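Long-range contact in 2-dehydropantoate 2-reductase, putative (Enterococcus faecalis, PDB 2EW2), which probably reduces 2-dehydropantoate (ketopantoate) to (R)-pantoate with NADPH, a step on the way to pantothenate: residues 102-107 with 124-129. Sequence-based numbering, arbitrary orientation.
Sequences TYVLCL and ENILVG
Tyr-103 lays its ring over the side chain of Asn-125: CB of Asn-125 sits 3.7 Å from the ring centroid, a CH-pi contact over the face, and the amide is stacked on the ring with the two planes 11° apart. With CG beside its backbone N (chi1 -63°), Asn-125 also sends ND2 to Thr-102 O at 2.9 Å; the acceptor lies close to the amide plane, but the donor stands well above the carbonyl plane. A second bond from ND2, to Glu-100 O, fixes the amide's rotation.

From here strand 103-106 and the first part of strand 126-131 run parallel, joined by alternating backbone bonds: Val-104 N to Asn-125 O, Leu-127 N to Val-104 O (2.7 Å), Cys-106 N to Leu-127 O and Gly-129 N to Cys-106 O. Packing is tight along this part. On one face Val-104 CG1 meets Ile-126 CG1 at 3.8 Å, where both residues also touch Leu-117; on the other, Leu-105 CD1 reaches Leu-127 CB and Gly-129 N (3.6 Å), with helix 161-173 covering these leucines.

The wetter end is at Glu-124, whose carboxylate leads away from the contact; there a water bridges Tyr-103 OH (2.6 Å) and Glu-124 O.

Two neighbouring strands of the Rossmann-type sheet, linked through helix 114-117, thus pair by main-chain bonds alone, with apolar side chains on both faces, while the Asn-125 amide pins residues 124-125 to residues 100-102.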
loop_
_atom_site.group_PDB
_atom_site.type_symbol
_atom_site.label_atom_id
_atom_site.label_comp_id
_atom_site.label_asym_id
_atom_site.label_seq_id
_atom_site.Cartn_x
_atom_site.Cartn_y
_atom_site.Cartn_z
ATOM N N THR B 102 -19.480 15.015 33.878
ATOM C CA THR B 102 -20.031 15.160 32.539
ATOM C C THR B 102 -19.802 13.915 31.678
ATOM O O THR B 102 -18.698 13.395 31.639
ATOM C CB THR B 102 -19.468 16.397 31.838
ATOM O OG1 THR B 102 -19.710 17.549 32.653
ATOM C CG2 THR B 102 -20.162 16.605 30.505
ATOM N N TYR B 103 -20.857 13.441 31.015
ATOM C CA TYR B 103 -20.769 12.340 30.068
ATOM C C TYR B 103 -20.915 12.874 28.655
ATOM O O TYR B 103 -21.499 13.941 28.441
ATOM C CB TYR B 103 -21.873 11.312 30.334
ATOM C CG TYR B 103 -21.596 10.385 31.500
ATOM C CD1 TYR B 103 -21.653 10.841 32.827
ATOM C CD2 TYR B 103 -21.305 9.023 31.278
ATOM C CE1 TYR B 103 -21.406 9.949 33.905
ATOM C CE2 TYR B 103 -21.063 8.151 32.328
ATOM C CZ TYR B 103 -21.127 8.612 33.633
ATOM O OH TYR B 103 -20.865 7.720 34.654
ATOM N N VAL B 104 -20.356 12.153 27.690
ATOM C CA VAL B 104 -20.572 12.482 26.275
ATOM C C VAL B 104 -21.164 11.258 25.557
ATOM O O VAL B 104 -20.750 10.099 25.796
ATOM C CB VAL B 104 -19.259 12.994 25.573
ATOM C CG1 VAL B 104 -18.145 11.963 25.713
ATOM C CG2 VAL B 104 -19.497 13.311 24.074
ATOM N N LEU B 105 -22.161 11.517 24.718
ATOM C CA LEU B 105 -22.731 10.506 23.840
ATOM C C LEU B 105 -22.294 10.858 22.429
ATOM O O LEU B 105 -22.741 11.857 21.855
ATOM C CB LEU B 105 -24.269 10.461 23.913
ATOM C CG LEU B 105 -24.956 9.546 22.875
ATOM C CD1 LEU B 105 -24.543 8.063 23.041
ATOM C CD2 LEU B 105 -26.474 9.702 22.877
ATOM N N CYS B 106 -21.402 10.042 21.883
ATOM C CA CYS B 106 -20.862 10.291 20.554
ATOM C C CYS B 106 -21.767 9.648 19.522
ATOM O O CYS B 106 -21.950 8.431 19.536
ATOM C CB CYS B 106 -19.449 9.734 20.438
ATOM S SG CYS B 106 -18.678 10.101 18.835
ATOM N N LEU B 107 -22.334 10.475 18.638
ATOM C CA LEU B 107 -23.217 9.974 17.584
ATOM C C LEU B 107 -22.605 10.010 16.184
ATOM O O LEU B 107 -23.298 9.765 15.207
ATOM C CB LEU B 107 -24.561 10.706 17.589
ATOM C CG LEU B 107 -25.383 10.552 18.877
ATOM C CD1 LEU B 107 -26.722 11.257 18.715
ATOM C CD2 LEU B 107 -25.599 9.095 19.188
ATOM N N GLU B 124 -14.097 7.237 31.382
ATOM C CA GLU B 124 -15.153 6.404 31.981
ATOM C C GLU B 124 -16.565 6.880 31.629
ATOM O O GLU B 124 -17.548 6.130 31.784
ATOM C CB GLU B 124 -15.004 6.399 33.516
ATOM C CG GLU B 124 -13.716 5.765 34.044
ATOM C CD GLU B 124 -12.543 6.727 34.100
ATOM O OE1 GLU B 124 -12.727 7.955 33.884
ATOM O OE2 GLU B 124 -11.426 6.241 34.370
ATOM N N ASN B 125 -16.649 8.130 31.171
ATOM C CA ASN B 125 -17.918 8.826 30.949
ATOM C C ASN B 125 -18.269 8.940 29.475
ATOM O O ASN B 125 -19.083 9.766 29.090
ATOM C CB ASN B 125 -17.865 10.262 31.528
ATOM C CG ASN B 125 -17.660 10.311 33.036
ATOM O OD1 ASN B 125 -17.493 9.284 33.696
ATOM N ND2 ASN B 125 -17.640 11.534 33.584
ATOM N N ILE B 126 -17.648 8.125 28.637
ATOM C CA ILE B 126 -17.933 8.191 27.216
ATOM C C ILE B 126 -18.910 7.100 26.786
ATOM O O ILE B 126 -18.682 5.901 27.035
ATOM C CB ILE B 126 -16.630 8.135 26.373
ATOM C CG1 ILE B 126 -15.704 9.303 26.767
ATOM C CG2 ILE B 126 -16.963 8.192 24.856
ATOM C CD1 ILE B 126 -14.314 9.160 26.191
ATOM N N LEU B 127 -19.985 7.532 26.133
ATOM C CA LEU B 127 -20.992 6.629 25.553
ATOM C C LEU B 127 -20.935 6.741 24.040
ATOM O O LEU B 127 -20.599 7.806 23.497
ATOM C CB LEU B 127 -22.409 7.027 26.005
ATOM C CG LEU B 127 -22.643 7.451 27.465
ATOM C CD1 LEU B 127 -24.090 7.915 27.713
ATOM C CD2 LEU B 127 -22.271 6.338 28.398
ATOM N N VAL B 128 -21.292 5.668 23.349
ATOM C CA VAL B 128 -21.341 5.731 21.887
ATOM C C VAL B 128 -22.742 5.347 21.441
ATOM O O VAL B 128 -23.377 4.499 22.054
ATOM C CB VAL B 128 -20.224 4.842 21.253
ATOM C CG1 VAL B 128 -20.327 3.387 21.714
ATOM C CG2 VAL B 128 -20.216 4.951 19.753
ATOM N N GLY B 129 -23.243 5.981 20.394
ATOM C CA GLY B 129 -24.537 5.552 19.897
ATOM C C GLY B 129 -24.711 5.684 18.407
ATOM O O GLY B 129 -23.863 6.249 17.714
HETATM O O HOH W 1 -18.698 6.223 34.424
#